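PDB 4UZG: surface protein SPB1 from Streptococcus agalactiae, which forms the backbone of group B streptococcus pilus 2b, probably as subunits that sortases link covalently into a fibre. Local coordinates for residues Y11-D15 / F201-V207; A47-N53 / T128-G134; S183-A187 / A243-Y247; Q254-G259 / L271-V277. One frame throughout, in Å; residues are numbered along the deposited sequence.

Contact 1: residues Y11-D15 / F201-V207. With CA (calcium ion), chain E.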
loop_
_atom_site.group_PDB
_atom_site.type_symbol
_atom_site.label_atom_id
_atom_site.label_comp_id
_atom_site.label_asym_id
_atom_site.label_seq_id
_atom_site.Cartn_x
_atom_site.Cartn_y
_atom_site.Cartn_z
ATOM N N TYR A 11 3.657 0.157 -3.199
ATOM C CA TYR A 11 3.373 1.577 -3.071
ATOM C C TYR A 11 4.513 2.265 -2.351
ATOM O O TYR A 11 5.266 1.633 -1.620
ATOM C CB TYR A 11 2.105 1.792 -2.228
ATOM C CG TYR A 11 0.857 1.212 -2.833
ATOM C CD1 TYR A 11 0.083 1.945 -3.714
ATOM C CD2 TYR A 11 0.445 -0.075 -2.526
ATOM C CE1 TYR A 11 -1.065 1.398 -4.284
ATOM C CE2 TYR A 11 -0.703 -0.625 -3.082
ATOM C CZ TYR A 11 -1.447 0.106 -3.961
ATOM O OH TYR A 11 -2.574 -0.483 -4.486
ATOM N N SER A 12 4.607 3.571 -2.522
ATOM C CA SER A 12 5.379 4.421 -1.620
ATOM C C SER A 12 4.457 4.988 -0.552
ATOM O O SER A 12 3.272 5.241 -0.784
ATOM C CB SER A 12 6.041 5.589 -2.351
ATOM O OG SER A 12 7.111 5.140 -3.152
ATOM N N VAL A 13 5.021 5.211 0.639
ATOM C CA VAL A 13 4.323 5.920 1.697
ATOM C C VAL A 13 3.766 7.233 1.148
ATOM O O VAL A 13 4.450 7.965 0.429
ATOM C CB VAL A 13 5.262 6.096 2.902
ATOM C CG1 VAL A 13 4.719 7.117 3.888
ATOM C CG2 VAL A 13 5.484 4.746 3.584
ATOM N N GLY A 14 2.505 7.495 1.455
ATOM C CA GLY A 14 1.764 8.639 0.958
ATOM C C GLY A 14 0.906 8.369 -0.268
ATOM O O GLY A 14 0.051 9.197 -0.610
ATOM N N ASP A 15 1.117 7.230 -0.918
ATOM C CA ASP A 15 0.347 6.900 -2.115
ATOM C C ASP A 15 -1.113 6.570 -1.756
ATOM O O ASP A 15 -1.440 6.080 -0.674
ATOM C CB ASP A 15 0.911 5.681 -2.843
ATOM C CG ASP A 15 2.189 5.927 -3.622
ATOM O OD1 ASP A 15 2.681 7.069 -3.697
ATOM O OD2 ASP A 15 2.684 4.914 -4.176
ATOM N N PHE A 201 11.372 13.354 1.728
ATOM C CA PHE A 201 10.638 12.517 2.668
ATOM C C PHE A 201 10.504 13.272 4.001
ATOM O O PHE A 201 10.400 12.680 5.082
ATOM C CB PHE A 201 11.328 11.159 2.859
ATOM C CG PHE A 201 10.413 9.968 3.139
ATOM C CD1 PHE A 201 9.084 10.111 3.536
ATOM C CD2 PHE A 201 10.931 8.689 3.025
ATOM C CE1 PHE A 201 8.323 8.989 3.827
ATOM C CE2 PHE A 201 10.168 7.573 3.303
ATOM C CZ PHE A 201 8.862 7.724 3.695
ATOM N N ASN A 202 10.456 14.600 3.917
ATOM C CA ASN A 202 10.352 15.395 5.136
ATOM C C ASN A 202 9.001 15.255 5.826
ATOM O O ASN A 202 8.924 15.334 7.052
ATOM C CB ASN A 202 10.679 16.836 4.850
ATOM C CG ASN A 202 12.136 17.016 4.433
ATOM O OD1 ASN A 202 13.000 16.130 4.606
ATOM N ND2 ASN A 202 12.416 18.159 3.867
ATOM N N ASP A 203 7.940 15.050 5.050
ATOM C CA ASP A 203 6.670 14.598 5.622
ATOM C C ASP A 203 6.837 13.098 5.801
ATOM O O ASP A 203 6.904 12.340 4.818
ATOM C CB ASP A 203 5.501 14.897 4.687
ATOM C CG ASP A 203 4.165 14.459 5.243
ATOM O OD1 ASP A 203 4.116 13.667 6.204
ATOM O OD2 ASP A 203 3.136 14.905 4.680
ATOM N N THR A 204 6.939 12.651 7.049
ATOM C CA THR A 204 7.202 11.244 7.311
ATOM C C THR A 204 6.095 10.322 6.771
ATOM O O THR A 204 6.329 9.117 6.609
ATOM C CB THR A 204 7.420 10.967 8.795
ATOM O OG1 THR A 204 6.264 11.389 9.528
ATOM C CG2 THR A 204 8.658 11.698 9.306
ATOM N N ASN A 205 4.913 10.880 6.500
ATOM C CA ASN A 205 3.802 10.125 5.924
ATOM C C ASN A 205 3.640 10.316 4.420
ATOM O O ASN A 205 2.630 9.855 3.881
ATOM C CB ASN A 205 2.503 10.475 6.636
ATOM C CG ASN A 205 2.510 10.014 8.065
ATOM O OD1 ASN A 205 2.654 8.811 8.336
ATOM N ND2 ASN A 205 2.375 10.969 9.003
ATOM N N ASN A 206 4.602 10.936 3.729
ATOM C CA ASN A 206 4.411 11.162 2.314
ATOM C C ASN A 206 5.715 11.331 1.551
ATOM O O ASN A 206 6.328 12.401 1.572
ATOM C CB ASN A 206 3.514 12.379 2.073
ATOM C CG ASN A 206 3.213 12.570 0.613
ATOM O OD1 ASN A 206 3.236 11.623 -0.174
ATOM N ND2 ASN A 206 2.897 13.782 0.241
ATOM N N VAL A 207 6.147 10.281 0.846
ATOM C CA VAL A 207 7.217 10.371 -0.134
ATOM C C VAL A 207 6.836 11.352 -1.217
ATOM O O VAL A 207 5.733 11.245 -1.772
ATOM C CB VAL A 207 7.441 8.974 -0.764
ATOM C CG1 VAL A 207 8.229 9.021 -2.067
ATOM C CG2 VAL A 207 8.088 8.016 0.236
HETATM CA CA CA E . 3.531 11.357 -2.544
HETATM O O HOH W 1 3.589 9.066 -2.001
HETATM O O HOH W 2 1.936 10.162 -4.089
HETATM O O HOH W 3 1.351 12.366 -2.362
HETATM O O HOH W 4 4.534 11.406 -4.689
#
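The backbone N of Val207 donates to Val13 O at 2.9 Å (N-H...O angle 150°). Val13 O also accepts from a water, 2.8 Å from the water oxygen, and that water is a ligand of the calcium ion. On the 201-207 side the metal is held directly, by Asn206 OD1 at 2.4 Å and Val207 O at 2.3 Å; Glu208 OE2 and four waters bring the ligands to seven. The 11-15 turn thus meets the calcium through its hydration shell, because Asp15 OD1 receives hydrogen bonds from two of the metal waters.

Apolar packing lies beside this polar centre. Val13 CB lies 4.0 Å from Phe201 CZ, approaching the ring obliquely, while Val207 CG2 rests over the centre of one face of the same ring. Val13 CG1, turned anti to its backbone N (chi1 166°), presses on the peptide of Asn205. Gly14 CA is 3.5 Å from Asn206 OD1, the glycine letting the backbone pass this close to a calcium ligand.

Farther out, both turns are braced from within. Ser12 N donates to Asp15 OD2 across a type II turn, and Asn205 N donates to Asp203 OD1 in an Asx turn. Ser12 OG bonds to Lys232 N, and Asn205 OD1 accepts from Ser133 N. The contact therefore joins the loop between strands 4-6 and 16-26 to the loop between strands 198-200 and 208-210, where the N-terminal sheet meets the prealbumin-like domain.

Contact 2: residues A47-N53 / T128-G134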
loop_
_atom_site.group_PDB
_atom_site.type_symbol
_atom_site.label_atom_id
_atom_site.label_comp_id
_atom_site.label_asym_id
_atom_site.label_seq_id
_atom_site.Cartn_x
_atom_site.Cartn_y
_atom_site.Cartn_z
ATOM N N ALA A 47 -4.875 3.326 11.215
ATOM C CA ALA A 47 -4.767 4.505 10.377
ATOM C C ALA A 47 -3.318 5.020 10.293
ATOM O O ALA A 47 -3.009 5.813 9.401
ATOM C CB ALA A 47 -5.673 5.600 10.879
ATOM N N SER A 48 -2.444 4.568 11.200
ATOM C CA SER A 48 -1.017 4.881 11.118
ATOM C C SER A 48 -0.306 4.044 10.045
ATOM O O SER A 48 0.878 4.272 9.787
ATOM C CB SER A 48 -0.352 4.659 12.471
ATOM O OG SER A 48 -0.421 3.297 12.837
ATOM N N VAL A 49 -1.017 3.091 9.453
ATOM C CA VAL A 49 -0.508 2.192 8.423
ATOM C C VAL A 49 -1.216 2.440 7.092
ATOM O O VAL A 49 -0.558 2.749 6.090
ATOM C CB VAL A 49 -0.633 0.719 8.852
ATOM C CG1 VAL A 49 -0.243 -0.216 7.708
ATOM C CG2 VAL A 49 0.198 0.440 10.107
ATOM N N VAL A 50 -2.544 2.259 7.032
ATOM C CA VAL A 50 -3.314 2.717 5.879
ATOM C C VAL A 50 -4.521 3.465 6.419
ATOM O O VAL A 50 -5.333 2.897 7.165
ATOM C CB VAL A 50 -3.792 1.612 4.928
ATOM C CG1 VAL A 50 -4.493 2.249 3.723
ATOM C CG2 VAL A 50 -2.658 0.715 4.461
ATOM N N ASP A 51 -4.631 4.738 6.073
ATOM C CA ASP A 51 -5.702 5.609 6.544
ATOM C C ASP A 51 -6.827 5.587 5.515
ATOM O O ASP A 51 -6.658 6.048 4.383
ATOM C CB ASP A 51 -5.113 7.016 6.725
ATOM C CG ASP A 51 -6.064 8.012 7.317
ATOM O OD1 ASP A 51 -7.275 7.784 7.239
ATOM O OD2 ASP A 51 -5.579 9.048 7.844
ATOM N N LEU A 52 -7.946 4.994 5.897
ATOM C CA LEU A 52 -9.125 4.937 5.039
ATOM C C LEU A 52 -9.524 6.328 4.574
ATOM O O LEU A 52 -9.628 7.246 5.401
ATOM C CB LEU A 52 -10.290 4.346 5.844
ATOM C CG LEU A 52 -11.653 4.254 5.154
ATOM C CD1 LEU A 52 -11.625 3.315 3.964
ATOM C CD2 LEU A 52 -12.717 3.831 6.174
ATOM N N ASN A 53 -9.819 6.494 3.287
ATOM C CA ASN A 53 -10.484 7.707 2.819
ATOM C C ASN A 53 -11.991 7.550 2.966
ATOM O O ASN A 53 -12.654 6.945 2.133
ATOM C CB ASN A 53 -10.131 8.021 1.361
ATOM C CG ASN A 53 -8.729 8.585 1.185
ATOM O OD1 ASN A 53 -8.265 9.395 1.986
ATOM N ND2 ASN A 53 -8.097 8.208 0.100
ATOM N N THR A 128 -10.744 3.943 -1.415
ATOM C CA THR A 128 -9.330 4.230 -1.326
ATOM C C THR A 128 -8.879 4.459 0.115
ATOM O O THR A 128 -9.678 4.730 1.023
ATOM C CB THR A 128 -8.935 5.447 -2.185
ATOM O OG1 THR A 128 -9.636 6.580 -1.680
ATOM C CG2 THR A 128 -9.259 5.234 -3.645
ATOM N N GLY A 129 -7.568 4.337 0.294
ATOM C CA GLY A 129 -6.892 4.727 1.512
ATOM C C GLY A 129 -5.542 5.322 1.146
ATOM O O GLY A 129 -5.154 5.336 -0.026
ATOM N N VAL A 130 -4.828 5.808 2.145
ATOM C CA VAL A 130 -3.507 6.411 1.960
ATOM C C VAL A 130 -2.491 5.677 2.827
ATOM O O VAL A 130 -2.688 5.518 4.033
ATOM C CB VAL A 130 -3.524 7.920 2.277
ATOM C CG1 VAL A 130 -2.116 8.511 2.167
ATOM C CG2 VAL A 130 -4.488 8.660 1.353
ATOM N N LEU A 131 -1.414 5.190 2.207
ATOM C CA LEU A 131 -0.373 4.489 2.934
ATOM C C LEU A 131 0.377 5.464 3.835
ATOM O O LEU A 131 0.753 6.555 3.377
ATOM C CB LEU A 131 0.585 3.813 1.943
ATOM C CG LEU A 131 1.643 2.878 2.532
ATOM C CD1 LEU A 131 0.994 1.685 3.209
ATOM C CD2 LEU A 131 2.600 2.420 1.460
ATOM N N LYS A 132 0.641 5.077 5.079
ATOM C CA LYS A 132 1.286 5.950 6.039
ATOM C C LYS A 132 2.548 5.308 6.598
ATOM O O LYS A 132 2.889 4.172 6.270
ATOM C CB LYS A 132 0.298 6.294 7.174
ATOM C CG LYS A 132 -0.975 6.984 6.727
ATOM C CD LYS A 132 -0.742 8.400 6.207
ATOM C CE LYS A 132 -2.063 9.065 5.827
ATOM N NZ LYS A 132 -1.908 10.458 5.374
ATOM N N SER A 133 3.260 6.035 7.458
ATOM C CA SER A 133 4.609 5.649 7.838
ATOM C C SER A 133 4.728 4.383 8.670
ATOM O O SER A 133 5.818 3.824 8.779
ATOM C CB SER A 133 5.288 6.786 8.585
ATOM O OG SER A 133 4.711 6.908 9.860
ATOM N N GLY A 134 3.634 3.939 9.298
ATOM C CA GLY A 134 3.680 2.744 10.106
ATOM C C GLY A 134 3.717 1.439 9.339
ATOM O O GLY A 134 3.922 0.390 9.922
HETATM O O HOH W 5 1.643 7.179 10.587
HETATM O O HOH W 6 -4.136 11.277 7.172
#
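The amide plane of Asn53 holds Thr128 OG1 at its nitrogen edge: ND2 donates to that hydroxyl oxygen at 2.9 Å, with the partner only 5° out of plane. The methyl CG2 of Val130 sits off the same amide, 3.8 Å from Asn53 ND2 and nearly as close to OD1. These groups lie along an antiparallel beta ladder, in which strands 50-62 and 121-131 are neighbours in the large N-terminal sheet; the axes of 50-52 and 128-131 lie 148° apart.

Asp51 and Val130 form the hydrogen-bonded pair, each N donating to the other's O, while Val50-Leu131 and Leu52-Gly129 are non-hydrogen-bonded pairs. Asn53 N to Thr128 O extends the ladder at one end; at the other, Lys132 N reaches Val49 O and Gly134 N reaches Ser48 O at 2.8 Å, beyond the regular strands. On the face carrying Val50, Leu52 and Leu131, Val50 CG2 packs 4.0 Å from Leu131 CD1. Gly129, paired with Leu52, leaves its CA 4.1 Å from Val50 CG1.

Asp51 points to the face shared with Val130, and there Lys132, bent at chi2 (-68°), brings CE 3.8 Å from Asp51 CB. Its NZ stays 4.6 Å from Asp51 OD2, and one water joins them, donating to OD2 and accepting from NZ.

Contact 3: residues S183-A187 / A243-Y247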
loop_
_atom_site.group_PDB
_atom_site.type_symbol
_atom_site.label_atom_id
_atom_site.label_comp_id
_atom_site.label_asym_id
_atom_site.label_seq_id
_atom_site.Cartn_x
_atom_site.Cartn_y
_atom_site.Cartn_z
ATOM N N SER A 183 33.329 0.522 7.429
ATOM C CA SER A 183 32.127 1.314 7.346
ATOM C C SER A 183 32.443 2.772 7.640
ATOM O O SER A 183 33.249 3.060 8.524
ATOM C CB SER A 183 31.110 0.770 8.341
ATOM O OG SER A 183 30.700 -0.532 7.966
ATOM N N LEU A 184 31.817 3.682 6.892
ATOM C CA LEU A 184 32.124 5.093 6.968
ATOM C C LEU A 184 30.925 5.933 7.325
ATOM O O LEU A 184 29.924 5.955 6.600
ATOM C CB LEU A 184 32.689 5.583 5.642
ATOM C CG LEU A 184 33.954 4.893 5.148
ATOM C CD1 LEU A 184 34.348 5.415 3.764
ATOM C CD2 LEU A 184 35.108 5.084 6.127
ATOM N N GLN A 185 31.042 6.649 8.435
ATOM C CA GLN A 185 30.033 7.597 8.850
ATOM C C GLN A 185 30.193 8.924 8.120
ATOM O O GLN A 185 31.283 9.261 7.618
ATOM C CB GLN A 185 30.135 7.822 10.358
ATOM C CG GLN A 185 31.351 8.651 10.753
ATOM C CD GLN A 185 31.424 8.904 12.191
ATOM O OE1 GLN A 185 31.253 7.998 13.005
ATOM N NE2 GLN A 185 31.693 10.153 12.544
ATOM N N GLY A 186 29.122 9.705 8.114
ATOM C CA GLY A 186 29.209 11.092 7.713
ATOM C C GLY A 186 29.060 11.376 6.238
ATOM O O GLY A 186 29.097 12.544 5.859
ATOM N N ALA A 187 28.902 10.352 5.395
ATOM C CA ALA A 187 28.612 10.606 3.981
ATOM C C ALA A 187 27.170 11.077 3.859
ATOM O O ALA A 187 26.307 10.606 4.595
ATOM C CB ALA A 187 28.786 9.341 3.178
ATOM N N ALA A 243 31.227 13.322 0.490
ATOM C CA ALA A 243 31.949 12.118 0.848
ATOM C C ALA A 243 32.302 12.136 2.341
ATOM O O ALA A 243 32.364 13.202 2.955
ATOM C CB ALA A 243 33.211 12.003 0.008
ATOM N N PRO A 244 32.565 10.959 2.935
ATOM C CA PRO A 244 33.113 10.961 4.290
ATOM C C PRO A 244 34.408 11.739 4.331
ATOM O O PRO A 244 35.087 11.934 3.315
ATOM C CB PRO A 244 33.363 9.468 4.603
ATOM C CG PRO A 244 32.533 8.730 3.629
ATOM C CD PRO A 244 32.489 9.601 2.400
ATOM N N LEU A 245 34.741 12.196 5.522
ATOM C CA LEU A 245 35.904 13.016 5.731
ATOM C C LEU A 245 37.158 12.368 5.139
ATOM O O LEU A 245 37.504 11.251 5.495
ATOM C CB LEU A 245 36.085 13.210 7.234
ATOM C CG LEU A 245 37.259 14.061 7.699
ATOM C CD1 LEU A 245 37.086 15.490 7.277
ATOM C CD2 LEU A 245 37.410 13.983 9.211
ATOM N N GLY A 246 37.854 13.084 4.255
ATOM C CA GLY A 246 39.075 12.583 3.646
ATOM C C GLY A 246 38.917 11.783 2.366
ATOM O O GLY A 246 39.928 11.398 1.767
ATOM N N TYR A 247 37.679 11.538 1.948
ATOM C CA TYR A 247 37.382 10.769 0.747
ATOM C C TYR A 247 37.006 11.678 -0.419
ATOM O O TYR A 247 36.530 12.800 -0.221
ATOM C CB TYR A 247 36.269 9.755 1.054
ATOM C CG TYR A 247 36.756 8.646 1.956
ATOM C CD1 TYR A 247 36.912 8.833 3.313
ATOM C CD2 TYR A 247 37.122 7.415 1.425
ATOM C CE1 TYR A 247 37.406 7.829 4.115
ATOM C CE2 TYR A 247 37.607 6.410 2.226
ATOM C CZ TYR A 247 37.756 6.616 3.571
ATOM O OH TYR A 247 38.260 5.640 4.416
HETATM O O HOH W 7 32.971 11.417 7.725
#
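Gln185 O receives a hydrogen bond from a water at 2.7 Å, and that water in turn accepts one from Leu245 N at 2.9 Å, so a single water spans the polar side of the contact. Beside it the packing is mostly of carbon: Pro244 CB also touches Gln185 O, Pro244 CG lies 3.7 Å from Leu184 CB, and the proline ring meets Ala187 CB through CD at 3.8 Å.

Leu184 sends its branches to Tyr247. With CG anti to the carbonyl carbon (chi1 -59°), it sets CD1 over one face of the phenol ring, 3.8 Å from the centroid of Tyr247 and 18° off the normal, a CH-pi contact. CD2 reaches instead to Tyr247 OH. That hydroxyl also hydrogen-bonds to Asp177 OD2 of strand 169-177.

The tyrosine is presented by a type II turn, closed by Tyr247 N to Pro244 O at 3.0 Å.

The contact joins the loops that precede strands 188-192 and 254-258 in the prealbumin-like domain. One bridging water against several carbon contacts is consistent with an interface held mainly by van der Waals and CH-pi contacts of Leu184, Pro244 and Tyr247.

Contact 4: residues Q254-G259 / L271-V277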
loop_
_atom_site.group_PDB
_atom_site.type_symbol
_atom_site.label_atom_id
_atom_site.label_comp_id
_atom_site.label_asym_id
_atom_site.label_seq_id
_atom_site.Cartn_x
_atom_site.Cartn_y
_atom_site.Cartn_z
ATOM N N GLN A 254 24.875 5.428 -8.043
ATOM C CA GLN A 254 24.813 3.974 -8.006
ATOM C C GLN A 254 23.371 3.510 -8.137
ATOM O O GLN A 254 22.518 3.866 -7.331
ATOM C CB GLN A 254 25.422 3.434 -6.727
ATOM C CG GLN A 254 25.442 1.931 -6.685
ATOM C CD GLN A 254 26.331 1.392 -5.581
ATOM O OE1 GLN A 254 27.398 1.932 -5.329
ATOM N NE2 GLN A 254 25.875 0.351 -4.898
ATOM N N LYS A 255 23.104 2.683 -9.144
ATOM C CA LYS A 255 21.776 2.129 -9.362
ATOM C C LYS A 255 21.418 1.095 -8.298
ATOM O O LYS A 255 22.248 0.248 -7.951
ATOM C CB LYS A 255 21.744 1.477 -10.739
ATOM C CG LYS A 255 20.358 0.971 -11.123
ATOM C CD LYS A 255 20.280 0.532 -12.581
ATOM C CE LYS A 255 21.097 -0.667 -12.877
ATOM N NZ LYS A 255 20.944 -0.970 -14.340
ATOM N N VAL A 256 20.183 1.150 -7.814
ATOM C CA VAL A 256 19.653 0.186 -6.854
ATOM C C VAL A 256 18.232 -0.173 -7.292
ATOM O O VAL A 256 17.369 0.697 -7.393
ATOM C CB VAL A 256 19.585 0.778 -5.445
ATOM C CG1 VAL A 256 19.013 -0.257 -4.475
ATOM C CG2 VAL A 256 20.895 1.300 -4.983
ATOM N N ILE A 257 17.993 -1.458 -7.533
ATOM C CA ILE A 257 16.676 -1.943 -7.898
ATOM C C ILE A 257 15.962 -2.491 -6.668
ATOM O O ILE A 257 16.507 -3.270 -5.888
ATOM C CB ILE A 257 16.768 -2.998 -9.003
ATOM C CG1 ILE A 257 17.287 -2.327 -10.284
ATOM C CG2 ILE A 257 15.407 -3.650 -9.238
ATOM C CD1 ILE A 257 17.608 -3.273 -11.383
ATOM N N LEU A 258 14.710 -2.081 -6.542
ATOM C CA LEU A 258 13.840 -2.535 -5.510
ATOM C C LEU A 258 12.712 -3.304 -6.225
ATOM O O LEU A 258 12.104 -2.814 -7.180
ATOM C CB LEU A 258 13.376 -1.262 -4.822
ATOM C CG LEU A 258 12.653 -1.391 -3.513
ATOM C CD1 LEU A 258 13.378 -2.225 -2.438
ATOM C CD2 LEU A 258 12.358 -0.006 -2.977
ATOM N N GLY A 259 12.448 -4.522 -5.769
ATOM C CA GLY A 259 11.476 -5.383 -6.425
ATOM C C GLY A 259 12.110 -6.292 -7.465
ATOM O O GLY A 259 13.271 -6.673 -7.337
ATOM N N LEU A 271 12.130 -6.849 -1.837
ATOM C CA LEU A 271 11.681 -5.541 -1.316
ATOM C C LEU A 271 12.511 -5.059 -0.124
ATOM O O LEU A 271 12.222 -4.005 0.420
ATOM C CB LEU A 271 10.190 -5.579 -0.981
ATOM C CG LEU A 271 9.272 -5.667 -2.200
ATOM C CD1 LEU A 271 7.835 -5.806 -1.703
ATOM C CD2 LEU A 271 9.429 -4.446 -3.095
ATOM N N LEU A 272 13.533 -5.813 0.250
ATOM C CA LEU A 272 14.436 -5.445 1.333
ATOM C C LEU A 272 15.853 -5.537 0.772
ATOM O O LEU A 272 16.435 -6.618 0.729
ATOM C CB LEU A 272 14.274 -6.357 2.554
ATOM C CG LEU A 272 12.885 -6.413 3.176
ATOM C CD1 LEU A 272 12.861 -7.466 4.272
ATOM C CD2 LEU A 272 12.464 -5.069 3.711
ATOM N N VAL A 273 16.399 -4.412 0.316
ATOM C CA VAL A 273 17.664 -4.452 -0.404
ATOM C C VAL A 273 18.742 -3.694 0.378
ATOM O O VAL A 273 18.465 -2.806 1.192
ATOM C CB VAL A 273 17.537 -3.935 -1.867
ATOM C CG1 VAL A 273 16.517 -4.734 -2.640
ATOM C CG2 VAL A 273 17.208 -2.475 -1.940
ATOM N N ASN A 274 19.989 -4.075 0.103
ATOM C CA ASN A 274 21.131 -3.660 0.896
ATOM C C ASN A 274 22.326 -3.293 0.029
ATOM O O ASN A 274 23.371 -3.944 0.101
ATOM C CB ASN A 274 21.552 -4.797 1.822
ATOM C CG ASN A 274 20.448 -5.244 2.733
ATOM O OD1 ASN A 274 20.309 -4.754 3.864
ATOM N ND2 ASN A 274 19.640 -6.190 2.255
ATOM N N PRO A 275 22.222 -2.228 -0.775
ATOM C CA PRO A 275 23.374 -1.815 -1.578
ATOM C C PRO A 275 24.556 -1.351 -0.717
ATOM O O PRO A 275 24.360 -0.694 0.312
ATOM C CB PRO A 275 22.810 -0.635 -2.385
ATOM C CG PRO A 275 21.703 -0.095 -1.536
ATOM C CD PRO A 275 21.069 -1.338 -0.975
ATOM N N THR A 276 25.767 -1.670 -1.173
ATOM C CA THR A 276 27.002 -1.160 -0.595
ATOM C C THR A 276 27.595 -0.163 -1.576
ATOM O O THR A 276 27.718 -0.460 -2.764
ATOM C CB THR A 276 27.997 -2.317 -0.353
ATOM O OG1 THR A 276 27.457 -3.209 0.622
ATOM C CG2 THR A 276 29.320 -1.814 0.149
ATOM N N VAL A 277 27.966 1.008 -1.071
ATOM C CA VAL A 277 28.601 2.040 -1.874
ATOM C C VAL A 277 30.033 2.197 -1.392
ATOM O O VAL A 277 30.283 2.420 -0.192
ATOM C CB VAL A 277 27.859 3.382 -1.764
ATOM C CG1 VAL A 277 28.543 4.454 -2.623
ATOM C CG2 VAL A 277 26.382 3.230 -2.150
#
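One direct hydrogen bond links the segments. Gln254 NE2 donates to Thr276 O at 2.9 Å, almost straight at 168°, and the acceptor lies in the plane of the glutamine amide. The donor itself stands above the Thr276 carbonyl plane rather than on a lone pair. An extended side chain, with CG anti to the backbone N (chi1 -177°), carries the amide across. The other end of that amide packs on carbon, with Gln254 OE1 3.6 Å from Val277 CG2.

The remaining contacts are van der Waals, mostly between apolar side chains. Val256 divides its two methyls: CG1 meets Val273 CG2 at 3.8 Å, and CG2 meets Pro275 CB at the same 3.8 Å, the proline crossing at about a right angle. Val273 CG2 also touches Leu258 CD1 at 3.9 Å, so Val273 is wedged between Val256 and Leu258, while its CG1 lies against Ile257 O. Leu258 CD1 reaches the backbone of Leu271, 3.6 Å from Leu271 O. At the far end, Leu271 CD2 packs on Gly259 CA at 4.0 Å.

Backbone evidence agrees with side-chain packing between sheets: the segments run in nearly opposite directions, 168° apart, yet form no ladder. Strand 254-258 is an outer strand of the antiparallel sheet, bonded to strand 234-240, while strand 273-279 is an outer strand of the three-stranded sheet beside 169-177. The contact is thus part of the core of the two-layered prealbumin-like domain; Val256 and Val277 also touch Leu238 of strand 234-240, and Pro275 touches Ile171 of strand 169-177.

From the N terminus, contact 1 pairs 11-15 with 201-207 and so closes a long loop that holds most of the N-terminal sheet and ties it to the prealbumin-like domain. Contact 2 is nested inside it, pairing two strands of that sheet, and touches contact 1 through Gly14 with Leu131 and Asn205 with Ser133. Contact 3 opens at 183-187, before contact 1 has closed, and ends at 243-247, so the two cross along the chain although about 14 Å separates their nearest atoms. Contact 4 follows in series, closing a short loop and packing the two sheets of the same domain together, about 6 Å from contact 3 at nearest atoms.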